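PDB 5B89: cysteine desulfurase from Thermococcus onnurineus, which probably catalyses the pyridoxal phosphate-dependent removal of sulfur from L-cysteine, releasing L-alanine and handing the sulfur to a carrier. Local coordinates for residues H80-S85 and R283-T288; I88-I93 and E98-T103; V67-G70 and S75-A78; E252-F257 and T278-R283. One frame throughout, in Å; residues are numbered along the deposited sequence.

Contact 1: residues H80-S85 and R283-T288; sequences HKYEES and RFEAGT. With PLP (pyridoxal-5'-phosphate), chain D.
The Y82 ring presents its edge to E285: OE1 lies near the ring plane, and the two flat groups are turned 50° against each other. No atom of R283-T288 stacks on either ring face. Within that loop, R283 CB sits over the centre of one face of the F284 ring. The contact rests on a single bond, from Y82 OH to E285 OE1 at 2.8 Å, and the hydroxyl meets this oxygen from above the carboxylate plane, 45° out of it. Y82 reaches it because CG stands anti to the backbone N (chi1 -178°), while E285 extends beyond CG from the opposing direction. The second carboxylate oxygen, OE2, bonds to the backbone N of F102 and forms a salt bridge with R86, so the acid is gripped at both oxygens and its negative charge is probably favoured. A phenylalanine in place of Y82 would probably cost E285 OE1 the tyrosine donor and leave its orientation to the bonds on its other side. Further along the loop, T288 OG1 at 2.7 Å and T288 N at 2.9 Å both donate to PLP O1P. G287 CA comes within 3.6 Å of PLP O2P, where a CB would collide. This cofactor is also hydrogen-bonded to Q213, S233, S107 and H235 of the second subunit, so the loop completes a phosphate site across the dimer interface. Helix 73-93 lies against helix 291-307, with Y82 touching A294 and S85 touching A298, while F284 and E285 pack on V101 of strand 100-103.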
# COMPACT_ATOMS: atom_id res chain seq x y z
N HIS B 80 -13.09 5.76 13.45
CA HIS B 80 -12.47 6.44 14.63
C HIS B 80 -11.07 6.00 14.82
O HIS B 80 -10.19 6.87 15.02
CB HIS B 80 -13.29 6.12 15.86
CG HIS B 80 -12.61 6.32 17.21
ND1 HIS B 80 -12.47 7.57 17.77
CD2 HIS B 80 -12.02 5.45 18.07
CE1 HIS B 80 -11.81 7.47 18.91
NE2 HIS B 80 -11.53 6.19 19.12
N LYS B 81 -10.74 4.70 14.75
CA LYS B 81 -9.39 4.21 14.98
C LYS B 81 -8.47 4.66 13.81
O LYS B 81 -7.25 4.93 14.05
CB LYS B 81 -9.35 2.69 15.17
CG LYS B 81 -9.99 2.30 16.49
CD LYS B 81 -9.24 2.68 17.70
CE LYS B 81 -8.01 1.94 17.87
NZ LYS B 81 -7.24 2.26 19.12
N TYR B 82 -8.93 4.72 12.59
CA TYR B 82 -8.13 5.20 11.46
C TYR B 82 -7.78 6.69 11.62
O TYR B 82 -6.63 7.07 11.48
CB TYR B 82 -8.87 4.94 10.12
CG TYR B 82 -8.14 5.35 8.86
CD1 TYR B 82 -6.90 4.77 8.57
CD2 TYR B 82 -8.61 6.27 7.99
CE1 TYR B 82 -6.26 5.09 7.44
CE2 TYR B 82 -7.90 6.60 6.84
CZ TYR B 82 -6.70 6.02 6.63
OH TYR B 82 -5.94 6.33 5.48
N GLU B 83 -8.76 7.51 11.96
CA GLU B 83 -8.53 8.95 12.28
C GLU B 83 -7.62 9.04 13.46
O GLU B 83 -6.68 9.93 13.43
CB GLU B 83 -9.87 9.60 12.56
CG GLU B 83 -10.77 9.76 11.38
CD GLU B 83 -12.15 10.32 11.77
OE1 GLU B 83 -12.52 10.35 13.00
OE2 GLU B 83 -12.88 10.61 10.83
N GLU B 84 -7.80 8.30 14.54
CA GLU B 84 -6.86 8.32 15.70
C GLU B 84 -5.39 8.08 15.22
O GLU B 84 -4.44 8.71 15.70
CB GLU B 84 -7.27 7.39 16.78
CG GLU B 84 -6.36 7.26 17.95
CD GLU B 84 -6.62 6.02 18.83
OE1 GLU B 84 -6.34 4.84 18.51
OE2 GLU B 84 -7.05 6.24 20.01
N SER B 85 -5.22 7.10 14.33
CA SER B 85 -3.90 6.69 13.88
C SER B 85 -3.32 7.85 13.07
O SER B 85 -2.13 8.09 13.26
CB SER B 85 -4.11 5.43 12.97
OG SER B 85 -4.59 4.34 13.72
N ARG B 283 -8.35 13.91 -0.17
CA ARG B 283 -8.08 14.25 -1.54
C ARG B 283 -6.96 13.38 -2.13
O ARG B 283 -6.90 13.20 -3.33
CB ARG B 283 -7.65 15.76 -1.64
CG ARG B 283 -7.38 16.27 -3.01
CD ARG B 283 -6.86 17.73 -3.07
NE ARG B 283 -7.86 18.61 -2.58
CZ ARG B 283 -7.62 19.92 -2.39
NH1 ARG B 283 -6.39 20.41 -2.59
NH2 ARG B 283 -8.58 20.73 -1.97
N PHE B 284 -6.04 12.96 -1.25
CA PHE B 284 -4.81 12.26 -1.68
C PHE B 284 -4.87 10.76 -1.54
O PHE B 284 -3.88 10.11 -1.95
CB PHE B 284 -3.62 12.91 -0.92
CG PHE B 284 -3.51 14.38 -1.15
CD1 PHE B 284 -3.36 14.85 -2.38
CD2 PHE B 284 -3.57 15.27 -0.13
CE1 PHE B 284 -3.29 16.23 -2.61
CE2 PHE B 284 -3.43 16.66 -0.35
CZ PHE B 284 -3.32 17.11 -1.59
N GLU B 285 -5.93 10.22 -0.94
CA GLU B 285 -5.98 8.83 -0.59
C GLU B 285 -7.05 8.10 -1.44
O GLU B 285 -8.21 8.11 -1.07
CB GLU B 285 -6.26 8.65 0.88
CG GLU B 285 -5.16 9.16 1.76
CD GLU B 285 -5.35 8.86 3.24
OE1 GLU B 285 -6.46 8.48 3.81
OE2 GLU B 285 -4.33 9.02 3.97
N ALA B 286 -6.59 7.47 -2.50
CA ALA B 286 -7.51 6.84 -3.43
C ALA B 286 -7.79 5.39 -3.02
O ALA B 286 -6.84 4.65 -2.76
CB ALA B 286 -6.91 6.89 -4.80
N GLY B 287 -9.05 5.07 -2.84
CA GLY B 287 -9.47 3.70 -2.54
C GLY B 287 -9.34 3.37 -1.10
O GLY B 287 -8.85 4.20 -0.25
N THR B 288 -9.71 2.21 -0.70
CA THR B 288 -9.65 1.79 0.65
C THR B 288 -8.24 1.84 1.18
O THR B 288 -7.34 1.22 0.65
CB THR B 288 -10.14 0.33 0.80
OG1 THR B 288 -11.49 0.25 0.26
CG2 THR B 288 -10.10 -0.21 2.18
N1 PLP D . -14.22 -0.94 -8.19
C2 PLP D . -15.21 -1.65 -7.68
C2A PLP D . -16.19 -2.31 -8.66
C3 PLP D . -15.37 -1.79 -6.23
O3 PLP D . -16.35 -2.51 -5.66
C4 PLP D . -14.31 -1.17 -5.42
C4A PLP D . -14.31 -1.25 -3.90
C5 PLP D . -13.26 -0.46 -6.13
C6 PLP D . -13.21 -0.38 -7.48
C5A PLP D . -12.17 0.16 -5.30
O4P PLP D . -11.63 -0.89 -4.37
P PLP D . -10.56 -0.33 -3.32
O1P PLP D . -11.38 0.58 -2.41
O2P PLP D . -9.62 0.47 -4.04
O3P PLP D . -10.10 -1.49 -2.59

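Contact 2: residues I88-I93 and E98-T103; sequences IVADFI and EEIVFT
A90 and I100 mark the nearest backbone approach, 6.3 Å between CA atoms, where the axes of helix 88-93 and strand 100-103 pass 9.3 Å apart with their chain directions 115° from each other. No hydrogen bond spans the gap; four apolar pairs fill it, and I100 takes part in three of them. I100 CG1 lies 3.7 Å from A90 CB, so the methyl of the alanine meets the first methylene of the isoleucine chain. I100 CG2, on the other branch, meets V89 CG1 at 3.9 Å, the two side chains crossing at a slant. Beyond CG1 the chain bends (chi2 -60°) and brings I100 CD1 tip to tip with I93 CD1, at 3.8 Å. I93 makes its half of that meeting with CG1 lodged between the backbone N and the carbonyl carbon (chi1 70°), the more hindered of the staggered positions. V89 also works with both branches: while CG1 serves I100, V89 CG2 comes to the edge of the F102 ring, 4.0 Å from F102 CE1 and near the ring plane. All five touching residues are buried. On another side of the helix, I88 and F92 pack on I301 of helix 291-307. Strand 100-103 pairs antiparallel with strand 245-249, V101 bonding through its backbone with L247, and is the outermost strand at one end of the seven-stranded mixed sheet. The strand order and the single reversed strand, 245-249, are those of the large domain of fold-type I pyridoxal phosphate enzymes, with helix 73-93 leading through a short connection into strand 100-103, its first strand in chain order.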
# COMPACT_ATOMS: atom_id res chain seq x y z
N ILE B 88 -2.07 10.36 15.62
CA ILE B 88 -0.88 9.89 16.30
C ILE B 88 0.35 10.14 15.37
O ILE B 88 1.41 10.52 15.85
CB ILE B 88 -1.02 8.40 16.76
CG1 ILE B 88 -1.99 8.36 17.95
CG2 ILE B 88 0.28 7.75 17.06
CD1 ILE B 88 -2.52 6.94 18.22
N VAL B 89 0.24 9.82 14.07
CA VAL B 89 1.36 10.01 13.15
C VAL B 89 1.65 11.53 13.06
O VAL B 89 2.82 11.93 13.07
CB VAL B 89 0.98 9.45 11.76
CG1 VAL B 89 2.05 9.86 10.76
CG2 VAL B 89 0.88 7.96 11.85
N ALA B 90 0.63 12.32 12.92
CA ALA B 90 0.80 13.81 12.84
C ALA B 90 1.54 14.30 14.07
O ALA B 90 2.56 15.03 13.91
CB ALA B 90 -0.53 14.47 12.71
N ASP B 91 1.10 13.93 15.24
CA ASP B 91 1.78 14.39 16.42
C ASP B 91 3.22 13.91 16.52
O ASP B 91 4.02 14.62 17.01
CB ASP B 91 1.02 14.07 17.70
CG ASP B 91 -0.28 14.79 17.83
OD1 ASP B 91 -0.49 15.80 17.24
OD2 ASP B 91 -1.10 14.32 18.60
N PHE B 92 3.51 12.72 16.05
CA PHE B 92 4.85 12.17 16.13
C PHE B 92 5.87 13.04 15.37
O PHE B 92 6.94 13.13 15.80
CB PHE B 92 4.80 10.73 15.56
CG PHE B 92 6.09 9.96 15.62
CD1 PHE B 92 6.69 9.68 16.80
CD2 PHE B 92 6.63 9.45 14.50
CE1 PHE B 92 7.84 8.94 16.85
CE2 PHE B 92 7.76 8.70 14.53
CZ PHE B 92 8.36 8.45 15.71
N ILE B 93 5.45 13.64 14.27
CA ILE B 93 6.31 14.47 13.44
C ILE B 93 6.05 15.96 13.50
O ILE B 93 6.62 16.69 12.82
CB ILE B 93 6.43 13.98 11.99
CG1 ILE B 93 5.13 14.18 11.24
CG2 ILE B 93 6.83 12.53 12.00
CD1 ILE B 93 5.22 13.86 9.77
N GLU B 98 -4.39 17.09 8.87
CA GLU B 98 -4.67 17.11 7.48
C GLU B 98 -3.48 17.05 6.50
O GLU B 98 -3.66 16.92 5.33
CB GLU B 98 -5.53 18.32 7.11
CG GLU B 98 -4.96 19.64 7.44
CD GLU B 98 -5.46 20.11 8.80
OE1 GLU B 98 -5.59 19.39 9.84
OE2 GLU B 98 -5.55 21.42 8.79
N GLU B 99 -2.31 17.19 7.12
CA GLU B 99 -1.08 17.17 6.33
C GLU B 99 -0.49 15.74 6.19
O GLU B 99 0.57 15.61 5.54
CB GLU B 99 -0.01 18.05 6.97
CG GLU B 99 -0.39 19.55 6.96
CD GLU B 99 0.50 20.46 7.82
OE1 GLU B 99 0.86 21.61 7.25
OE2 GLU B 99 0.91 20.07 8.93
N ILE B 100 -1.13 14.76 6.82
CA ILE B 100 -0.66 13.35 6.77
C ILE B 100 -1.40 12.53 5.76
O ILE B 100 -2.65 12.47 5.86
CB ILE B 100 -0.71 12.70 8.13
CG1 ILE B 100 0.12 13.45 9.21
CG2 ILE B 100 -0.39 11.23 8.08
CD1 ILE B 100 1.56 13.51 8.82
N VAL B 101 -0.69 11.96 4.79
CA VAL B 101 -1.28 11.05 3.78
C VAL B 101 -0.65 9.67 4.00
O VAL B 101 0.57 9.53 4.11
CB VAL B 101 -0.99 11.54 2.39
CG1 VAL B 101 -1.42 10.61 1.23
CG2 VAL B 101 -1.63 12.95 2.13
N PHE B 102 -1.46 8.61 4.00
CA PHE B 102 -0.94 7.27 4.04
C PHE B 102 -0.71 6.74 2.65
O PHE B 102 -1.53 6.84 1.73
CB PHE B 102 -1.87 6.36 4.84
CG PHE B 102 -1.91 6.66 6.31
CD1 PHE B 102 -0.76 6.48 7.05
CD2 PHE B 102 -3.06 7.07 6.98
CE1 PHE B 102 -0.74 6.75 8.41
CE2 PHE B 102 -3.04 7.29 8.34
CZ PHE B 102 -1.92 7.09 9.08
N THR B 103 0.43 6.08 2.52
CA THR B 103 0.91 5.44 1.32
C THR B 103 1.35 4.01 1.65
O THR B 103 1.13 3.56 2.72
CB THR B 103 2.14 6.18 0.75
OG1 THR B 103 3.20 6.09 1.69
CG2 THR B 103 1.81 7.64 0.55

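Contact 3: residues V67-G70 and S75-A78; sequences VHRG and SQMA
From its place on helix 73-93 the Q76 chain passes from CB to CG and CD, each of these two 3.8 Å from G70 O, and its bend at chi2 folds the amide back over the loop 67-70. At the tip the two amide atoms diverge. Q76 NE2 donates to G70 O at 2.9 Å, with an N-H...O angle of 152°, and reaches that oxygen from above its carbonyl plane. Q76 OE1 lies 3.5 Å from R69 CD and accepts a weak bond from R69 NH1 at 3.0 Å, whose angle is only 120°. The guanidinium and amide planes are 14° apart although the two chains cross steeply. E83, about two turns further along the same helix, is the stronger partner of R69, through a salt bridge to NH2. With an alanine at Q76, G70 O would probably lose its side-chain donor and one flank of the R69 chain its cover. The loop doubles back on the first turns of the helix it leads into, and positive phi values at H68 and R69, in the left-handed helical region, produce this reversal. It borders the cofactor site at the dimer interface, the side chain of V67 lying about 6 Å from that of T288, which binds the cofactor. S75 OG accepts from G70 N at 3.0 Å and bonds in turn to N66 O, tying the hydroxyl to two points of the loop; a CB on G70 would collide with it. Further along the helix, V67 CG1 rests against A78, 4.2 Å from A78 CB, while V67 O accepts a hydrogen bond from R371 of the second subunit.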
# COMPACT_ATOMS: atom_id res chain seq x y z
N VAL B 67 -13.78 2.26 6.22
CA VAL B 67 -13.92 3.53 6.88
C VAL B 67 -14.87 4.45 6.19
O VAL B 67 -15.88 4.03 5.74
CB VAL B 67 -12.54 4.15 7.12
CG1 VAL B 67 -11.78 3.31 8.08
CG2 VAL B 67 -11.72 4.25 5.84
N HIS B 68 -14.57 5.72 6.15
CA HIS B 68 -15.43 6.68 5.47
C HIS B 68 -16.82 6.84 6.06
O HIS B 68 -17.76 7.04 5.34
CB HIS B 68 -15.52 6.42 3.98
CG HIS B 68 -14.24 6.73 3.26
ND1 HIS B 68 -13.81 8.02 3.00
CD2 HIS B 68 -13.27 5.91 2.78
CE1 HIS B 68 -12.64 7.97 2.38
NE2 HIS B 68 -12.29 6.71 2.25
N ARG B 69 -16.87 6.78 7.38
CA ARG B 69 -18.07 6.98 8.16
C ARG B 69 -19.34 6.31 7.68
O ARG B 69 -20.38 6.94 7.59
CB ARG B 69 -18.30 8.48 8.38
CG ARG B 69 -17.32 9.11 9.36
CD ARG B 69 -17.36 8.53 10.79
NE ARG B 69 -16.44 9.25 11.68
CZ ARG B 69 -16.04 8.83 12.88
NH1 ARG B 69 -16.47 7.67 13.35
NH2 ARG B 69 -15.16 9.56 13.58
N GLY B 70 -19.25 5.03 7.39
CA GLY B 70 -20.42 4.26 7.04
C GLY B 70 -21.29 4.32 8.28
O GLY B 70 -20.83 4.43 9.37
N SER B 75 -18.08 0.28 11.05
CA SER B 75 -17.49 1.30 10.24
C SER B 75 -17.18 2.48 11.15
O SER B 75 -16.18 3.14 10.98
CB SER B 75 -18.29 1.71 9.07
OG SER B 75 -17.63 2.69 8.23
N GLN B 76 -18.08 2.75 12.07
CA GLN B 76 -17.77 3.94 12.95
C GLN B 76 -16.56 3.69 13.74
O GLN B 76 -15.68 4.64 13.86
CB GLN B 76 -18.99 4.25 13.84
CG GLN B 76 -20.18 4.86 13.09
CD GLN B 76 -19.96 6.27 12.52
OE1 GLN B 76 -19.42 7.12 13.23
NE2 GLN B 76 -20.43 6.56 11.33
N MET B 77 -16.38 2.49 14.28
CA MET B 77 -15.26 2.14 15.15
C MET B 77 -13.98 2.16 14.27
O MET B 77 -12.93 2.75 14.64
CB MET B 77 -15.34 0.78 15.87
CG MET B 77 -14.17 0.51 16.75
SD MET B 77 -13.79 1.78 18.03
CE MET B 77 -15.21 1.67 19.12
N ALA B 78 -14.02 1.51 13.13
CA ALA B 78 -12.86 1.55 12.19
C ALA B 78 -12.46 2.95 11.79
O ALA B 78 -11.28 3.24 11.81
CB ALA B 78 -13.12 0.64 10.97

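Contact 4: residues E252-F257 and T278-R283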
# COMPACT_ATOMS: atom_id res chain seq x y z
N GLU B 252 0.62 24.72 3.04
CA GLU B 252 0.81 25.64 2.01
C GLU B 252 0.86 25.12 0.60
O GLU B 252 0.66 25.85 -0.40
CB GLU B 252 1.99 26.52 2.32
CG GLU B 252 3.24 26.27 1.58
CD GLU B 252 4.14 27.53 1.55
OE1 GLU B 252 4.68 27.91 0.46
OE2 GLU B 252 4.30 28.15 2.63
N PHE B 253 1.08 23.78 0.37
CA PHE B 253 1.02 23.16 -0.90
C PHE B 253 -0.26 22.49 -1.28
O PHE B 253 -0.34 21.94 -2.38
CB PHE B 253 2.20 22.10 -0.97
CG PHE B 253 3.52 22.79 -0.90
CD1 PHE B 253 4.16 23.26 -2.06
CD2 PHE B 253 4.07 23.05 0.33
CE1 PHE B 253 5.38 23.95 -1.94
CE2 PHE B 253 5.25 23.75 0.41
CZ PHE B 253 5.87 24.18 -0.70
N PHE B 254 -1.31 22.63 -0.46
CA PHE B 254 -2.60 21.97 -0.86
C PHE B 254 -3.13 22.54 -2.18
O PHE B 254 -3.80 21.81 -2.87
CB PHE B 254 -3.59 22.13 0.24
CG PHE B 254 -3.30 21.40 1.52
CD1 PHE B 254 -2.31 20.37 1.65
CD2 PHE B 254 -4.03 21.63 2.68
CE1 PHE B 254 -2.20 19.68 2.83
CE2 PHE B 254 -3.87 20.95 3.85
CZ PHE B 254 -2.92 19.92 3.91
N ASP B 255 -2.86 23.81 -2.53
CA ASP B 255 -3.39 24.41 -3.82
C ASP B 255 -2.44 24.21 -5.00
O ASP B 255 -2.66 24.74 -6.05
CB ASP B 255 -3.62 25.96 -3.64
CG ASP B 255 -4.82 26.28 -2.76
OD1 ASP B 255 -5.71 25.42 -2.61
OD2 ASP B 255 -4.87 27.41 -2.19
N THR B 256 -1.32 23.52 -4.81
CA THR B 256 -0.24 23.41 -5.79
C THR B 256 -0.13 21.88 -6.16
O THR B 256 -0.02 21.49 -7.27
CB THR B 256 1.14 23.84 -5.19
OG1 THR B 256 1.07 25.22 -4.84
CG2 THR B 256 2.33 23.62 -6.19
N PHE B 257 -0.23 21.03 -5.14
CA PHE B 257 0.11 19.62 -5.32
C PHE B 257 -0.99 18.87 -6.00
O PHE B 257 -2.08 18.77 -5.40
CB PHE B 257 0.38 19.04 -3.94
CG PHE B 257 0.88 17.59 -3.95
CD1 PHE B 257 2.15 17.29 -4.40
CD2 PHE B 257 0.11 16.59 -3.50
CE1 PHE B 257 2.58 15.99 -4.43
CE2 PHE B 257 0.56 15.26 -3.51
CZ PHE B 257 1.78 15.00 -4.02
N THR B 278 -12.40 16.30 -3.12
CA THR B 278 -12.56 16.72 -1.73
C THR B 278 -11.28 17.35 -1.15
O THR B 278 -10.32 17.61 -1.90
CB THR B 278 -13.03 15.58 -0.85
OG1 THR B 278 -13.64 16.16 0.32
CG2 THR B 278 -12.02 14.55 -0.57
N GLU B 279 -11.39 17.73 0.07
CA GLU B 279 -10.28 18.40 0.77
C GLU B 279 -9.25 17.39 1.29
O GLU B 279 -9.54 16.20 1.54
CB GLU B 279 -10.80 19.24 1.93
CG GLU B 279 -11.84 20.34 1.57
CD GLU B 279 -11.40 21.27 0.44
OE1 GLU B 279 -10.46 22.08 0.64
OE2 GLU B 279 -11.99 21.18 -0.68
N PRO B 280 -8.03 17.85 1.60
CA PRO B 280 -7.03 16.99 2.31
C PRO B 280 -7.48 16.57 3.66
O PRO B 280 -8.22 17.31 4.35
CB PRO B 280 -5.83 17.94 2.40
CG PRO B 280 -5.99 18.86 1.27
CD PRO B 280 -7.41 19.16 1.29
N PRO B 281 -7.05 15.40 4.17
CA PRO B 281 -6.09 14.52 3.49
C PRO B 281 -6.76 13.50 2.54
O PRO B 281 -6.07 12.91 1.72
CB PRO B 281 -5.51 13.75 4.64
CG PRO B 281 -6.57 13.71 5.68
CD PRO B 281 -7.34 14.99 5.54
N GLU B 282 -8.08 13.36 2.58
CA GLU B 282 -8.79 12.37 1.72
C GLU B 282 -8.62 12.66 0.28
O GLU B 282 -8.67 11.70 -0.55
CB GLU B 282 -10.27 12.36 2.07
CG GLU B 282 -10.58 11.76 3.40
CD GLU B 282 -10.36 12.71 4.60
OE1 GLU B 282 -10.15 13.95 4.38
OE2 GLU B 282 -10.43 12.23 5.76
N ARG B 283 -8.35 13.91 -0.17
CA ARG B 283 -8.08 14.25 -1.54
C ARG B 283 -6.96 13.38 -2.13
O ARG B 283 -6.90 13.20 -3.33
CB ARG B 283 -7.65 15.76 -1.64
CG ARG B 283 -7.38 16.27 -3.01
CD ARG B 283 -6.86 17.73 -3.07
NE ARG B 283 -7.86 18.61 -2.58
CZ ARG B 283 -7.62 19.92 -2.39
NH1 ARG B 283 -6.39 20.41 -2.59
NH2 ARG B 283 -8.58 20.73 -1.97
O HOH W 1 -6.76 23.02 -1.63
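Two loops that lead into and out of the two-stranded hairpin 267-271/274-277 meet at the surface where F254 takes the P280 ring onto one face. The evidence is a CH-pi contact: P280 CG stands 3.7 Å from the centroid of the F254 ring, only 13° off the ring normal, and P280 CB also lies over the ring, 3.8 Å from F254 CZ. P280 is joined to P281 by a cis peptide bond, so the chain turns sharply just past the proline that meets the ring. P280 serves R283 as well, its CD lying over the centre of one guanidinium face. Around the guanidinium edge the polar partners gather. R283 NE donates to T278 O at 2.7 Å, almost straight at 176°, in the planes of both groups, which fixes the rotation of the guanidinium. A long, weak ion pair joins NH2 to E279 OE1. The bend at chi3 (-64°) turns R283 NH1 toward the opposite loop, where it lies 3.0 Å from F254 O and donates to a water at 2.8 Å; that water donates in turn to D255 OD1, bridging the loops. Beneath this surface, F254 packs on I249 of strand 245-249 and on E98 and E99 just before strand 100-103, while the F257 ring meets F284 edge-to-face, on the way to helix 291-307.

Overall arrangement
Contacts 1, 2 and 3 all use helix 73-93, from its opening turns (contact 3) through its middle (contact 1) to its end (contact 2). Contacts 1 and 2 are buried but differ in chemistry: one tyrosine-carboxylate bond against wholly apolar packing. Contact 3 is largely buried yet polar, and like contact 1 it touches the second subunit; the E83-R69 salt bridge joins the two. Contact 4 lies at the surface, mixing a CH-pi contact with arginine and water bonds, and shares R283 with contact 1. F254 and P281 of contact 4 also lie against E98 and I100 of contact 2, the two centres lying about 14 Å apart.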